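Local coordinates for protein 3',5'-cyclic-nucleotide phosphodiesterase 1 (PDB 4OJX) that belongs to the class-II cyclic-nucleotide phosphodiesterases, metallohydrolase-fold enzymes with a two-zinc centre that here holds guanosine-5'-monophosphate, at residues 225-230 with 240-245. Numbering follows the deposited sequence.
With ZN (zinc ion), chain D; ZN (zinc ion), chain E; 5GP (guanosine-5'-monophosphate), chain C.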
loop_
_atom_site.group_PDB
_atom_site.type_symbol
_atom_site.label_atom_id
_atom_site.label_comp_id
_atom_site.label_asym_id
_atom_site.label_seq_id
_atom_site.Cartn_x
_atom_site.Cartn_y
_atom_site.Cartn_z
ATOM N N SER A 225 13.112 4.916 -15.924
ATOM C CA SER A 225 13.392 4.543 -14.565
ATOM C C SER A 225 14.834 4.954 -14.254
ATOM O O SER A 225 15.459 5.693 -15.032
ATOM C CB SER A 225 13.110 3.054 -14.410
ATOM O OG SER A 225 13.285 2.598 -13.086
ATOM N N THR A 226 15.344 4.509 -13.109
ATOM C CA THR A 226 16.652 4.945 -12.629
ATOM C C THR A 226 17.376 3.790 -11.977
ATOM O O THR A 226 16.754 2.986 -11.283
ATOM C CB THR A 226 16.493 6.046 -11.552
ATOM O OG1 THR A 226 15.515 6.999 -11.969
ATOM C CG2 THR A 226 17.814 6.778 -11.265
ATOM N N PHE A 227 18.685 3.728 -12.203
ATOM C CA PHE A 227 19.594 2.916 -11.397
ATOM C C PHE A 227 20.396 3.874 -10.524
ATOM O O PHE A 227 20.874 4.914 -11.002
ATOM C CB PHE A 227 20.598 2.178 -12.284
ATOM C CG PHE A 227 20.065 0.960 -13.003
ATOM C CD1 PHE A 227 18.712 0.595 -13.010
ATOM C CD2 PHE A 227 20.965 0.177 -13.717
ATOM C CE1 PHE A 227 18.302 -0.545 -13.690
ATOM C CE2 PHE A 227 20.556 -0.952 -14.399
ATOM C CZ PHE A 227 19.223 -1.316 -14.388
ATOM N N TYR A 228 20.573 3.517 -9.257
ATOM C CA TYR A 228 21.402 4.301 -8.350
ATOM C C TYR A 228 22.651 3.552 -7.949
ATOM O O TYR A 228 22.575 2.413 -7.492
ATOM C CB TYR A 228 20.617 4.637 -7.090
ATOM C CG TYR A 228 19.538 5.680 -7.260
ATOM C CD1 TYR A 228 19.859 7.028 -7.356
ATOM C CD2 TYR A 228 18.195 5.317 -7.300
ATOM C CE1 TYR A 228 18.879 7.992 -7.493
ATOM C CE2 TYR A 228 17.203 6.267 -7.438
ATOM C CZ TYR A 228 17.553 7.609 -7.535
ATOM O OH TYR A 228 16.604 8.598 -7.667
ATOM N N ILE A 229 23.810 4.191 -8.102
ATOM C CA ILE A 229 25.041 3.698 -7.493
ATOM C C ILE A 229 25.269 4.468 -6.198
ATOM O O ILE A 229 25.231 5.706 -6.191
ATOM C CB ILE A 229 26.268 3.890 -8.409
ATOM C CG1 ILE A 229 26.007 3.307 -9.805
ATOM C CG2 ILE A 229 27.511 3.286 -7.755
ATOM C CD1 ILE A 229 27.139 3.531 -10.795
ATOM N N PHE A 230 25.491 3.733 -5.110
ATOM C CA PHE A 230 25.940 4.320 -3.848
ATOM C C PHE A 230 27.371 3.872 -3.591
ATOM O O PHE A 230 27.656 2.679 -3.573
ATOM C CB PHE A 230 25.026 3.926 -2.686
ATOM C CG PHE A 230 23.631 4.459 -2.817
ATOM C CD1 PHE A 230 22.652 3.734 -3.498
ATOM C CD2 PHE A 230 23.303 5.710 -2.318
ATOM C CE1 PHE A 230 21.362 4.243 -3.636
ATOM C CE2 PHE A 230 22.016 6.217 -2.451
ATOM C CZ PHE A 230 21.045 5.487 -3.117
ATOM N N ILE A 240 24.735 -1.190 -6.170
ATOM C CA ILE A 240 23.841 -0.680 -7.202
ATOM C C ILE A 240 22.422 -1.093 -6.823
ATOM O O ILE A 240 22.171 -2.263 -6.552
ATOM C CB ILE A 240 24.205 -1.248 -8.589
ATOM C CG1 ILE A 240 25.627 -0.832 -8.986
ATOM C CG2 ILE A 240 23.174 -0.839 -9.644
ATOM C CD1 ILE A 240 26.184 -1.612 -10.170
ATOM N N VAL A 241 21.517 -0.119 -6.779
ATOM C CA VAL A 241 20.126 -0.371 -6.401
ATOM C C VAL A 241 19.256 0.127 -7.548
ATOM O O VAL A 241 19.265 1.318 -7.875
ATOM C CB VAL A 241 19.737 0.290 -5.053
ATOM C CG1 VAL A 241 18.357 -0.187 -4.639
ATOM C CG2 VAL A 241 20.747 -0.045 -3.958
ATOM N N CYS A 242 18.498 -0.784 -8.144
ATOM C CA CYS A 242 17.844 -0.517 -9.425
ATOM C C CYS A 242 16.345 -0.308 -9.324
ATOM O O CYS A 242 15.642 -0.970 -8.548
ATOM C CB CYS A 242 18.081 -1.679 -10.394
ATOM S SG CYS A 242 19.806 -2.112 -10.666
ATOM N N GLY A 243 15.853 0.591 -10.164
ATOM C CA GLY A 243 14.429 0.648 -10.446
ATOM C C GLY A 243 14.055 -0.351 -11.525
ATOM O O GLY A 243 14.932 -0.955 -12.154
ATOM N N ASP A 244 12.747 -0.501 -11.749
ATOM C CA ASP A 244 12.192 -1.415 -12.759
ATOM C C ASP A 244 12.874 -1.097 -14.100
ATOM O O ASP A 244 13.165 0.073 -14.398
ATOM C CB ASP A 244 10.655 -1.243 -12.943
ATOM C CG ASP A 244 9.805 -1.446 -11.650
ATOM O OD1 ASP A 244 10.498 -1.792 -10.630
ATOM O OD2 ASP A 244 8.483 -1.202 -11.687
ATOM N N VAL A 245 13.102 -2.116 -14.915
ATOM C CA VAL A 245 13.902 -1.928 -16.122
ATOM C C VAL A 245 13.617 -3.023 -17.136
ATOM O O VAL A 245 13.284 -4.158 -16.777
ATOM C CB VAL A 245 15.415 -1.866 -15.769
ATOM C CG1 VAL A 245 15.897 -3.187 -15.165
ATOM C CG2 VAL A 245 16.264 -1.481 -16.981
HETATM ZN ZN ZN D . 7.201 0.341 -12.672
HETATM ZN ZN ZN E . 7.427 -1.677 -9.908
HETATM P P 5GP C . 5.239 -2.397 -12.604
HETATM O O1P 5GP C . 4.992 -3.651 -13.331
HETATM O O2P 5GP C . 6.008 -1.376 -13.401
HETATM O O3P 5GP C . 5.823 -2.673 -11.245
HETATM O "O5'" 5GP C . 3.774 -1.838 -12.413
HETATM C "C5'" 5GP C . 2.981 -1.559 -13.618
HETATM C "C4'" 5GP C . 2.035 -2.710 -14.095
HETATM O "O4'" 5GP C . 1.326 -2.295 -15.292
HETATM C "C3'" 5GP C . 2.816 -3.955 -14.525
HETATM O "O3'" 5GP C . 2.593 -4.997 -13.572
HETATM C "C2'" 5GP C . 2.304 -4.390 -15.891
HETATM O "O2'" 5GP C . 1.776 -5.735 -15.822
HETATM C "C1'" 5GP C . 1.172 -3.428 -16.203
HETATM N N9 5GP C . 1.228 -2.972 -17.636
HETATM C C8 5GP C . 2.062 -2.034 -18.085
HETATM N N7 5GP C . 1.846 -1.864 -19.384
HETATM C C5 5GP C . 0.880 -2.701 -19.752
HETATM C C6 5GP C . 0.312 -2.912 -20.944
HETATM O O6 5GP C . 0.666 -2.281 -21.940
HETATM N N1 5GP C . -0.705 -3.865 -21.074
HETATM C C2 5GP C . -1.094 -4.570 -19.934
HETATM N N2 5GP C . -2.054 -5.483 -20.035
HETATM N N3 5GP C . -0.488 -4.318 -18.758
HETATM C C4 5GP C . 0.490 -3.391 -18.668
HETATM O O HOH W 1 6.432 -0.248 -10.919
#
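Tyr228 and Val241 form a hydrogen-bonded pair of an antiparallel hairpin whose second strand gives way, after Cys242, to a loop carrying the metal ligand Asp244. Tyr228 N reaches Val241 O at 2.9 Å, and Val241 N returns to Tyr228 O in a nearly straight bond (171° at the hydrogen). Beyond them Gly243 N meets Thr226 O at 2.8 Å, carrying the pairing past the end of strand 238-242, and the Ser225 hydroxyl adds a weak bond to Asp244 O. On the face carrying Phe227, Ile229, Ile240 and Cys242, the contacts are apolar and sulfur-aromatic. With CG beside the backbone N (chi1 -77°), the Phe227 ring lies beneath Cys242 SG, 3.6 Å from the ring centroid and almost on its normal. Val245 CG1 meets the edge of that ring in its plane, while Ile229 CG1 touches Ile240 CG1 at 4.2 Å. Asp244 OD2 bridges the two zinc ions, 2.2 Å from that of chain D and 2.1 Å from that of chain E; a water bridges them too, while guanosine-5'-monophosphate O2P binds the former and O3P the latter. The hairpin lies between strands 204-215 and 273-279 of a mixed sheet, with helix 256-267 packed on its Phe227, Ile229 and Ile240 face.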